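Uncharacterized protein (Bacteroides cellulosilyticus, PDB 5JVK) is a family 39 glycoside hydrolase of a gut symbiont that probably hydrolyses O-glycosidic bonds with a (beta/alpha)8-barrel domain. Local coordinates at residues 290-295 with 341-346; 348-353 with 401-406; 353-358 with 489-494. All blocks are in the same frame, centred on the assembly; numbering follows the deposited sequence.

In the fold
Read from the N terminus, a five-stranded sheet comes before the eight-stranded parallel barrel, and all three contacts fall in the second half of the modelled chain. Contact 1 closes first, joining the loop after barrel strand 284-287 to the loop after strand 335-341, the next strand round the barrel. Contact 2 opens only afterwards, so the two stand in series; it brings the start of helix 350-366 against the start of helix 403-415. Contact 3 begins on the same helix, sharing Gln353, and reaches forward to 489-494 in the C-terminal antiparallel sheet region, so contacts 2 and 3 cross. Their centres lie about 9 Å apart, and because both use helix 350-366, that helix ties the barrel to the C-terminal sheet.

Contact 1: 290-295 with 341-346; sequences YMAPNT and IGWNST
Trp343 carries this contact, its indole reaching the backbone of 290-295 in the neighbouring loop. From CB the side chain leaves with CG anti to the carbonyl carbon (chi1 -71°), which carries the ring toward Ala292 and Asn294. CG passes 4.0 Å from Ala292 CB, and CD1 comes closer to that methyl, 3.4 Å, meeting it obliquely. The polar atom NE1 donates to Asn294 O at 2.7 Å; the N-H...O angle is 146° and the oxygen lies 22° out of the ring plane. On the six-membered side CZ2 meets Met291 CB at 4.2 Å. A water sits over the centre of one indole face, accepting from Met291 N and donating to Gly342 O at 2.9 Å, so it bridges the two loops over the ring. Tyr290 CD1 touches the same Gly342 O at 3.4 Å, with that oxygen at the edge of the tyrosine ring, near its plane, while the Tyr290 hydroxyl is hydrogen-bonded to Glu340 OE1. Both loops follow consecutive barrel strands, 284-287 and 335-341, and on the helix that comes next, 350-366, Tyr356 meets the Trp343 ring edge-to-face.

Contact 2: 348-353 with 401-406; sequences NLDIEQ and PKPSYQ
Gln353 and Ser404 join two helices of the (beta/alpha)8-barrel region near their N-terminal ends: helix 350-366, which follows barrel strand 335-341, and helix 403-415, which comes after the last barrel strand. With CG anti to the backbone N (chi1 -167°) and the chain extended beyond it, Gln353 sends its amide across to the second helix. There Ser404 OG donates to Gln353 OE1 at 2.9 Å, arriving 63° out of the carbonyl plane with a C=O...donor angle of 117°, so the hydroxyl stands over the amide rather than beside it. The other end of the amide is also held, since NE2 donates to Trp343 O and Gly393 O, and bonds at both ends fix its rotation. Replacing Gln353 by a leucine would probably leave the Ser404 hydroxyl without its acceptor and the carbonyls of Trp343 and Gly393 without this donor.

Lys402 runs across both Gln353 and Asp350 at about a right angle. Its chain is bent at chi3, and CE lies 3.5 Å from Gln353 OE1. Lys402 NZ is hydrogen-bonded to Ser345 OG and Gly393 O. Asp350 OD1 stays 4.3 Å from Lys402 NZ, beyond a salt bridge; Ser345 OG bonds to both, linking the opposite charges. Nearer the backbone than the carboxylate, Asp350 CB packs against Pro403, 3.9 Å from CG, and the two side chains meet at a slant. Ile351 CD1 makes a looser approach to Pro403 CB. A water completes the interface: it donates to Asp350 O and, at 2.8 Å, to Gln353 OE1, and it accepts from Ser404 N at 2.9 Å.

Contact 3: 353-358 with 489-494; sequences QAAYLA and LSILPQ
This is a buried apolar contact between helix and loop, at the junction of the barrel domain with the C-terminal antiparallel sheet: Ala355 and Ala358 of helix 350-366 meet Ile491, Leu492 and Pro493, in the turn between strands 484-489 and 494-498. No hydrogen bond links the two segments directly. The small alanine side chains allow a close approach, with the CA atoms of Ala355 and Leu492 just 4.5 Å apart. The Ala355 methyl points at the loop and meets three groups. Ala355 CB lies 3.5 Å from Ile491 O. It also touches Ile491 CG1, and Leu492 CD2 at 3.7 Å. In Leu492, CG stands anti to the carbonyl carbon (chi1 -60°) and, with chi2 at 152°, CD2 faces the helix, where it also reaches Ala354 CB at 4.3 Å. One helical turn on, the Ala358 methyl touches the ring of Pro493, 4.0 Å from CG, and Pro493 CD lies as far from Ala355 O. Outside the two segments, Arg359 NH1 bonds to Ile491 O, adding a polar tie beside the methyl contact. Pro493 also packs on Thr444 and Trp446 of strand 439-447, so it is wedged between helix and sheet. Such packing of a barrel's outer helix against an accessory beta domain is consistent with the architecture of family 39 glycoside hydrolases, in which a (beta/alpha)8 barrel carries a beta-sandwich domain.

Contact 1: 290-295 with 341-346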
loop_
_atom_site.group_PDB
_atom_site.type_symbol
_atom_site.label_atom_id
_atom_site.label_comp_id
_atom_site.label_asym_id
_atom_site.label_seq_id
_atom_site.Cartn_x
_atom_site.Cartn_y
_atom_site.Cartn_z
ATOM N N TYR A 290 10.290 4.742 -6.380
ATOM C CA TYR A 290 9.518 5.971 -6.201
ATOM C C TYR A 290 9.546 6.799 -7.485
ATOM O O TYR A 290 10.618 7.101 -8.007
ATOM C CB TYR A 290 10.063 6.808 -5.036
ATOM C CG TYR A 290 9.665 6.306 -3.664
ATOM C CD1 TYR A 290 8.466 6.707 -3.082
ATOM C CD2 TYR A 290 10.494 5.447 -2.933
ATOM C CE1 TYR A 290 8.094 6.266 -1.820
ATOM C CE2 TYR A 290 10.129 5.002 -1.669
ATOM C CZ TYR A 290 8.926 5.416 -1.119
ATOM O OH TYR A 290 8.537 4.988 0.130
ATOM N N MET A 291 8.360 7.156 -7.981
ATOM C CA MET A 291 8.209 7.996 -9.169
ATOM C C MET A 291 7.574 9.352 -8.855
ATOM O O MET A 291 7.283 10.124 -9.772
ATOM C CB MET A 291 7.356 7.262 -10.196
ATOM C CG MET A 291 7.956 5.944 -10.655
ATOM S SD MET A 291 6.701 4.811 -11.259
ATOM C CE MET A 291 7.635 3.282 -11.247
ATOM N N ALA A 292 7.388 9.660 -7.570
ATOM C CA ALA A 292 6.700 10.884 -7.154
ATOM C C ALA A 292 7.536 12.139 -7.463
ATOM O O ALA A 292 8.754 12.113 -7.277
ATOM C CB ALA A 292 6.376 10.827 -5.670
ATOM N N PRO A 293 6.910 13.236 -7.904
ATOM C CA PRO A 293 5.456 13.413 -7.963
ATOM C C PRO A 293 4.793 13.049 -9.308
ATOM O O PRO A 293 3.668 13.478 -9.562
ATOM C CB PRO A 293 5.312 14.913 -7.708
ATOM C CG PRO A 293 6.501 15.497 -8.398
ATOM C CD PRO A 293 7.609 14.469 -8.312
ATOM N N ASN A 294 5.462 12.255 -10.145
ATOM C CA ASN A 294 4.978 11.963 -11.503
ATOM C C ASN A 294 3.992 10.800 -11.503
ATOM O O ASN A 294 3.869 10.079 -10.511
ATOM C CB ASN A 294 6.149 11.629 -12.431
ATOM C CG ASN A 294 7.213 12.700 -12.432
ATOM O OD1 ASN A 294 8.336 12.480 -11.974
ATOM N ND2 ASN A 294 6.862 13.875 -12.928
ATOM N N THR A 295 3.311 10.611 -12.631
ATOM C CA THR A 295 2.371 9.499 -12.792
ATOM C C THR A 295 3.107 8.152 -12.761
ATOM O O THR A 295 4.295 8.089 -13.081
ATOM C CB THR A 295 1.596 9.563 -14.130
ATOM O OG1 THR A 295 2.508 9.436 -15.230
ATOM C CG2 THR A 295 0.809 10.858 -14.262
ATOM N N ILE A 341 6.457 1.738 -2.393
ATOM C CA ILE A 341 6.130 2.671 -3.466
ATOM C C ILE A 341 5.030 3.587 -2.942
ATOM O O ILE A 341 4.158 3.140 -2.200
ATOM C CB ILE A 341 5.724 1.947 -4.773
ATOM C CG1 ILE A 341 5.536 2.956 -5.912
ATOM C CG2 ILE A 341 4.463 1.108 -4.585
ATOM C CD1 ILE A 341 5.400 2.318 -7.278
ATOM N N GLY A 342 5.086 4.866 -3.294
ATOM C CA GLY A 342 4.088 5.807 -2.816
ATOM C C GLY A 342 4.239 7.220 -3.327
ATOM O O GLY A 342 5.260 7.584 -3.909
ATOM N N TRP A 343 3.184 7.998 -3.114
ATOM C CA TRP A 343 3.142 9.424 -3.411
ATOM C C TRP A 343 2.635 10.133 -2.159
ATOM O O TRP A 343 1.911 9.536 -1.358
ATOM C CB TRP A 343 2.208 9.695 -4.590
ATOM C CG TRP A 343 2.741 9.235 -5.923
ATOM C CD1 TRP A 343 3.308 10.010 -6.881
ATOM C CD2 TRP A 343 2.741 7.900 -6.440
ATOM N NE1 TRP A 343 3.667 9.255 -7.964
ATOM C CE2 TRP A 343 3.331 7.952 -7.722
ATOM C CE3 TRP A 343 2.298 6.669 -5.948
ATOM C CZ2 TRP A 343 3.497 6.817 -8.518
ATOM C CZ3 TRP A 343 2.465 5.541 -6.733
ATOM C CH2 TRP A 343 3.059 5.621 -8.009
ATOM N N ASN A 344 3.011 11.399 -1.999
ATOM C CA ASN A 344 2.683 12.174 -0.794
ATOM C C ASN A 344 1.871 13.418 -1.130
ATOM O O ASN A 344 1.966 13.951 -2.238
ATOM C CB ASN A 344 3.954 12.556 -0.027
ATOM C CG ASN A 344 4.886 13.439 -0.834
ATOM O OD1 ASN A 344 4.668 14.645 -0.958
ATOM N ND2 ASN A 344 5.937 12.842 -1.383
ATOM N N SER A 345 1.090 13.879 -0.152
ATOM C CA SER A 345 0.221 15.055 -0.316
ATOM C C SER A 345 0.926 16.423 -0.226
ATOM O O SER A 345 0.256 17.456 -0.320
ATOM C CB SER A 345 -0.947 14.999 0.678
ATOM O OG SER A 345 -1.718 13.825 0.487
ATOM N N THR A 346 2.249 16.444 -0.043
ATOM C CA THR A 346 3.019 17.693 -0.118
ATOM C C THR A 346 3.282 18.082 -1.576
ATOM O O THR A 346 3.016 19.220 -1.967
ATOM C CB THR A 346 4.354 17.597 0.650
ATOM O OG1 THR A 346 4.094 17.298 2.028
ATOM C CG2 THR A 346 5.145 18.906 0.563
HETATM O O HOH W 1 6.007 6.646 -6.496
#

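Contact 2: 348-353 with 401-406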
loop_
_atom_site.group_PDB
_atom_site.type_symbol
_atom_site.label_atom_id
_atom_site.label_comp_id
_atom_site.label_asym_id
_atom_site.label_seq_id
_atom_site.Cartn_x
_atom_site.Cartn_y
_atom_site.Cartn_z
ATOM N N ASN A 348 1.956 16.306 -4.268
ATOM C CA ASN A 348 0.757 16.031 -5.068
ATOM C C ASN A 348 -0.500 16.451 -4.315
ATOM O O ASN A 348 -0.498 16.574 -3.090
ATOM C CB ASN A 348 0.661 14.542 -5.416
ATOM C CG ASN A 348 1.569 14.145 -6.567
ATOM O OD1 ASN A 348 1.419 14.624 -7.691
ATOM N ND2 ASN A 348 2.496 13.250 -6.302
ATOM N N LEU A 349 -1.576 16.655 -5.069
ATOM C CA LEU A 349 -2.906 16.851 -4.500
ATOM C C LEU A 349 -3.350 15.539 -3.854
ATOM O O LEU A 349 -2.868 14.469 -4.238
ATOM C CB LEU A 349 -3.903 17.241 -5.594
ATOM C CG LEU A 349 -3.657 18.520 -6.397
ATOM C CD1 LEU A 349 -4.563 18.559 -7.620
ATOM C CD2 LEU A 349 -3.872 19.749 -5.530
ATOM N N ASP A 350 -4.270 15.613 -2.894
ATOM C CA ASP A 350 -4.845 14.406 -2.284
ATOM C C ASP A 350 -5.478 13.497 -3.341
ATOM O O ASP A 350 -5.345 12.278 -3.274
ATOM C CB ASP A 350 -5.917 14.763 -1.238
ATOM C CG ASP A 350 -5.337 15.159 0.118
ATOM O OD1 ASP A 350 -4.149 14.885 0.396
ATOM O OD2 ASP A 350 -6.104 15.739 0.921
ATOM N N ILE A 351 -6.165 14.100 -4.307
ATOM C CA ILE A 351 -6.860 13.348 -5.348
ATOM C C ILE A 351 -5.885 12.695 -6.340
ATOM O O ILE A 351 -6.185 11.629 -6.887
ATOM C CB ILE A 351 -7.923 14.228 -6.068
ATOM C CG1 ILE A 351 -8.981 13.355 -6.741
ATOM C CG2 ILE A 351 -7.293 15.186 -7.076
ATOM C CD1 ILE A 351 -9.883 12.604 -5.778
ATOM N N GLU A 352 -4.728 13.327 -6.558
ATOM C CA GLU A 352 -3.654 12.727 -7.361
ATOM C C GLU A 352 -3.067 11.493 -6.667
ATOM O O GLU A 352 -2.886 10.453 -7.304
ATOM C CB GLU A 352 -2.557 13.751 -7.679
ATOM C CG GLU A 352 -2.986 14.793 -8.708
ATOM C CD GLU A 352 -1.986 15.928 -8.906
ATOM O OE1 GLU A 352 -1.100 16.136 -8.046
ATOM O OE2 GLU A 352 -2.095 16.632 -9.934
ATOM N N GLN A 353 -2.797 11.613 -5.365
ATOM C CA GLN A 353 -2.324 10.487 -4.544
ATOM C C GLN A 353 -3.276 9.287 -4.637
ATOM O O GLN A 353 -2.832 8.144 -4.766
ATOM C CB GLN A 353 -2.164 10.906 -3.072
ATOM C CG GLN A 353 -1.386 9.905 -2.217
ATOM C CD GLN A 353 -1.650 10.014 -0.715
ATOM O OE1 GLN A 353 -2.751 10.353 -0.280
ATOM N NE2 GLN A 353 -0.636 9.693 0.088
ATOM N N PRO A 401 -9.618 9.431 7.275
ATOM C CA PRO A 401 -9.200 8.924 5.965
ATOM C C PRO A 401 -9.015 10.032 4.929
ATOM O O PRO A 401 -9.817 10.969 4.875
ATOM C CB PRO A 401 -10.351 7.997 5.563
ATOM C CG PRO A 401 -11.542 8.582 6.234
ATOM C CD PRO A 401 -11.041 9.146 7.537
ATOM N N LYS A 402 -7.945 9.922 4.146
ATOM C CA LYS A 402 -7.724 10.772 2.978
ATOM C C LYS A 402 -8.367 10.073 1.772
ATOM O O LYS A 402 -8.719 8.892 1.873
ATOM C CB LYS A 402 -6.224 10.983 2.759
ATOM C CG LYS A 402 -5.536 11.734 3.897
ATOM C CD LYS A 402 -4.032 11.513 3.903
ATOM C CE LYS A 402 -3.377 12.067 2.650
ATOM N NZ LYS A 402 -1.895 11.961 2.694
ATOM N N PRO A 403 -8.545 10.788 0.636
ATOM C CA PRO A 403 -9.121 10.158 -0.567
ATOM C C PRO A 403 -8.416 8.877 -1.043
ATOM O O PRO A 403 -9.074 7.990 -1.588
ATOM C CB PRO A 403 -8.991 11.255 -1.626
ATOM C CG PRO A 403 -9.072 12.519 -0.852
ATOM C CD PRO A 403 -8.360 12.240 0.442
ATOM N N SER A 404 -7.101 8.791 -0.833
ATOM C CA SER A 404 -6.317 7.614 -1.206
ATOM C C SER A 404 -6.761 6.330 -0.508
ATOM O O SER A 404 -6.622 5.238 -1.071
ATOM C CB SER A 404 -4.828 7.861 -0.955
ATOM O OG SER A 404 -4.593 8.230 0.388
ATOM N N TYR A 405 -7.289 6.458 0.710
ATOM C CA TYR A 405 -7.873 5.323 1.419
ATOM C C TYR A 405 -9.065 4.754 0.653
ATOM O O TYR A 405 -9.154 3.542 0.447
ATOM C CB TYR A 405 -8.315 5.720 2.831
ATOM C CG TYR A 405 -8.788 4.540 3.639
ATOM C CD1 TYR A 405 -10.097 4.068 3.521
ATOM C CD2 TYR A 405 -7.923 3.873 4.500
ATOM C CE1 TYR A 405 -10.531 2.971 4.244
ATOM C CE2 TYR A 405 -8.351 2.778 5.234
ATOM C CZ TYR A 405 -9.655 2.330 5.099
ATOM O OH TYR A 405 -10.078 1.244 5.819
ATOM N N GLN A 406 -9.981 5.636 0.258
ATOM C CA GLN A 406 -11.168 5.256 -0.510
ATOM C C GLN A 406 -10.766 4.569 -1.814
ATOM O O GLN A 406 -11.321 3.529 -2.167
ATOM C CB GLN A 406 -12.021 6.491 -0.826
ATOM C CG GLN A 406 -13.394 6.188 -1.419
ATOM C CD GLN A 406 -14.438 5.803 -0.382
ATOM O OE1 GLN A 406 -14.311 6.114 0.802
ATOM N NE2 GLN A 406 -15.491 5.129 -0.835
HETATM O O HOH W 2 -5.450 11.106 -0.630
#

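Contact 3: 353-358 with 489-494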
loop_
_atom_site.group_PDB
_atom_site.type_symbol
_atom_site.label_atom_id
_atom_site.label_comp_id
_atom_site.label_asym_id
_atom_site.label_seq_id
_atom_site.Cartn_x
_atom_site.Cartn_y
_atom_site.Cartn_z
ATOM N N GLN A 353 -2.797 11.613 -5.365
ATOM C CA GLN A 353 -2.324 10.487 -4.544
ATOM C C GLN A 353 -3.276 9.287 -4.637
ATOM O O GLN A 353 -2.832 8.144 -4.766
ATOM C CB GLN A 353 -2.164 10.906 -3.072
ATOM C CG GLN A 353 -1.386 9.905 -2.217
ATOM C CD GLN A 353 -1.650 10.014 -0.715
ATOM O OE1 GLN A 353 -2.751 10.353 -0.280
ATOM N NE2 GLN A 353 -0.636 9.693 0.088
ATOM N N ALA A 354 -4.578 9.558 -4.570
ATOM C CA ALA A 354 -5.601 8.526 -4.705
ATOM C C ALA A 354 -5.591 7.912 -6.102
ATOM O O ALA A 354 -5.539 6.691 -6.248
ATOM C CB ALA A 354 -6.973 9.105 -4.394
ATOM N N ALA A 355 -5.627 8.769 -7.119
ATOM C CA ALA A 355 -5.577 8.330 -8.515
ATOM C C ALA A 355 -4.355 7.453 -8.800
ATOM O O ALA A 355 -4.480 6.403 -9.426
ATOM C CB ALA A 355 -5.593 9.534 -9.450
ATOM N N TYR A 356 -3.189 7.880 -8.321
ATOM C CA TYR A 356 -1.938 7.160 -8.580
ATOM C C TYR A 356 -1.831 5.851 -7.802
ATOM O O TYR A 356 -1.171 4.919 -8.263
ATOM C CB TYR A 356 -0.716 8.050 -8.306
ATOM C CG TYR A 356 -0.620 9.320 -9.152
ATOM C CD1 TYR A 356 -1.380 9.497 -10.322
ATOM C CD2 TYR A 356 0.261 10.338 -8.795
ATOM C CE1 TYR A 356 -1.274 10.654 -11.079
ATOM C CE2 TYR A 356 0.373 11.495 -9.556
ATOM C CZ TYR A 356 -0.399 11.647 -10.694
ATOM O OH TYR A 356 -0.298 12.791 -11.455
ATOM N N LEU A 357 -2.477 5.778 -6.637
ATOM C CA LEU A 357 -2.555 4.524 -5.880
ATOM C C LEU A 357 -3.314 3.461 -6.674
ATOM O O LEU A 357 -2.817 2.353 -6.856
ATOM C CB LEU A 357 -3.226 4.742 -4.520
ATOM C CG LEU A 357 -3.221 3.554 -3.539
ATOM C CD1 LEU A 357 -3.148 4.054 -2.104
ATOM C CD2 LEU A 357 -4.425 2.631 -3.706
ATOM N N ALA A 358 -4.512 3.806 -7.138
ATOM C CA ALA A 358 -5.329 2.886 -7.933
ATOM C C ALA A 358 -4.610 2.474 -9.209
ATOM O O ALA A 358 -4.588 1.295 -9.561
ATOM C CB ALA A 358 -6.666 3.523 -8.277
ATOM N N LEU A 489 -13.485 10.435 -18.947
ATOM C CA LEU A 489 -12.299 9.988 -18.227
ATOM C C LEU A 489 -11.700 11.099 -17.375
ATOM O O LEU A 489 -11.679 12.266 -17.776
ATOM C CB LEU A 489 -11.235 9.471 -19.203
ATOM C CG LEU A 489 -11.631 8.344 -20.163
ATOM C CD1 LEU A 489 -10.412 7.905 -20.960
ATOM C CD2 LEU A 489 -12.235 7.158 -19.425
ATOM N N SER A 490 -11.225 10.713 -16.193
ATOM C CA SER A 490 -10.398 11.561 -15.349
ATOM C C SER A 490 -9.115 10.813 -14.993
ATOM O O SER A 490 -8.922 9.656 -15.384
ATOM C CB SER A 490 -11.155 11.954 -14.072
ATOM O OG SER A 490 -11.294 10.861 -13.181
ATOM N N ILE A 491 -8.244 11.486 -14.250
ATOM C CA ILE A 491 -7.059 10.842 -13.666
ATOM C C ILE A 491 -7.430 9.667 -12.749
ATOM O O ILE A 491 -6.681 8.693 -12.660
ATOM C CB ILE A 491 -6.130 11.850 -12.931
ATOM C CG1 ILE A 491 -6.821 12.515 -11.727
ATOM C CG2 ILE A 491 -5.614 12.906 -13.907
ATOM C CD1 ILE A 491 -5.893 13.375 -10.897
ATOM N N LEU A 492 -8.586 9.765 -12.092
ATOM C CA LEU A 492 -9.103 8.711 -11.223
ATOM C C LEU A 492 -9.737 7.604 -12.066
ATOM O O LEU A 492 -10.654 7.880 -12.835
ATOM C CB LEU A 492 -10.154 9.284 -10.276
ATOM C CG LEU A 492 -9.680 10.397 -9.329
ATOM C CD1 LEU A 492 -10.824 11.337 -8.971
ATOM C CD2 LEU A 492 -9.042 9.792 -8.087
ATOM N N PRO A 493 -9.254 6.350 -11.936
ATOM C CA PRO A 493 -9.862 5.291 -12.743
ATOM C C PRO A 493 -11.333 5.029 -12.434
ATOM O O PRO A 493 -11.755 5.129 -11.279
ATOM C CB PRO A 493 -9.027 4.053 -12.392
ATOM C CG PRO A 493 -7.722 4.594 -11.943
ATOM C CD PRO A 493 -8.054 5.865 -11.225
ATOM N N GLN A 494 -12.093 4.713 -13.480
ATOM C CA GLN A 494 -13.455 4.208 -13.346
ATOM C C GLN A 494 -13.487 2.799 -13.911
ATOM O O GLN A 494 -12.560 2.384 -14.609
ATOM C CB GLN A 494 -14.460 5.122 -14.055
ATOM C CG GLN A 494 -14.400 5.110 -15.575
ATOM C CD GLN A 494 -15.119 6.292 -16.185
ATOM O OE1 GLN A 494 -16.185 6.141 -16.777
ATOM N NE2 GLN A 494 -14.543 7.481 -16.036
#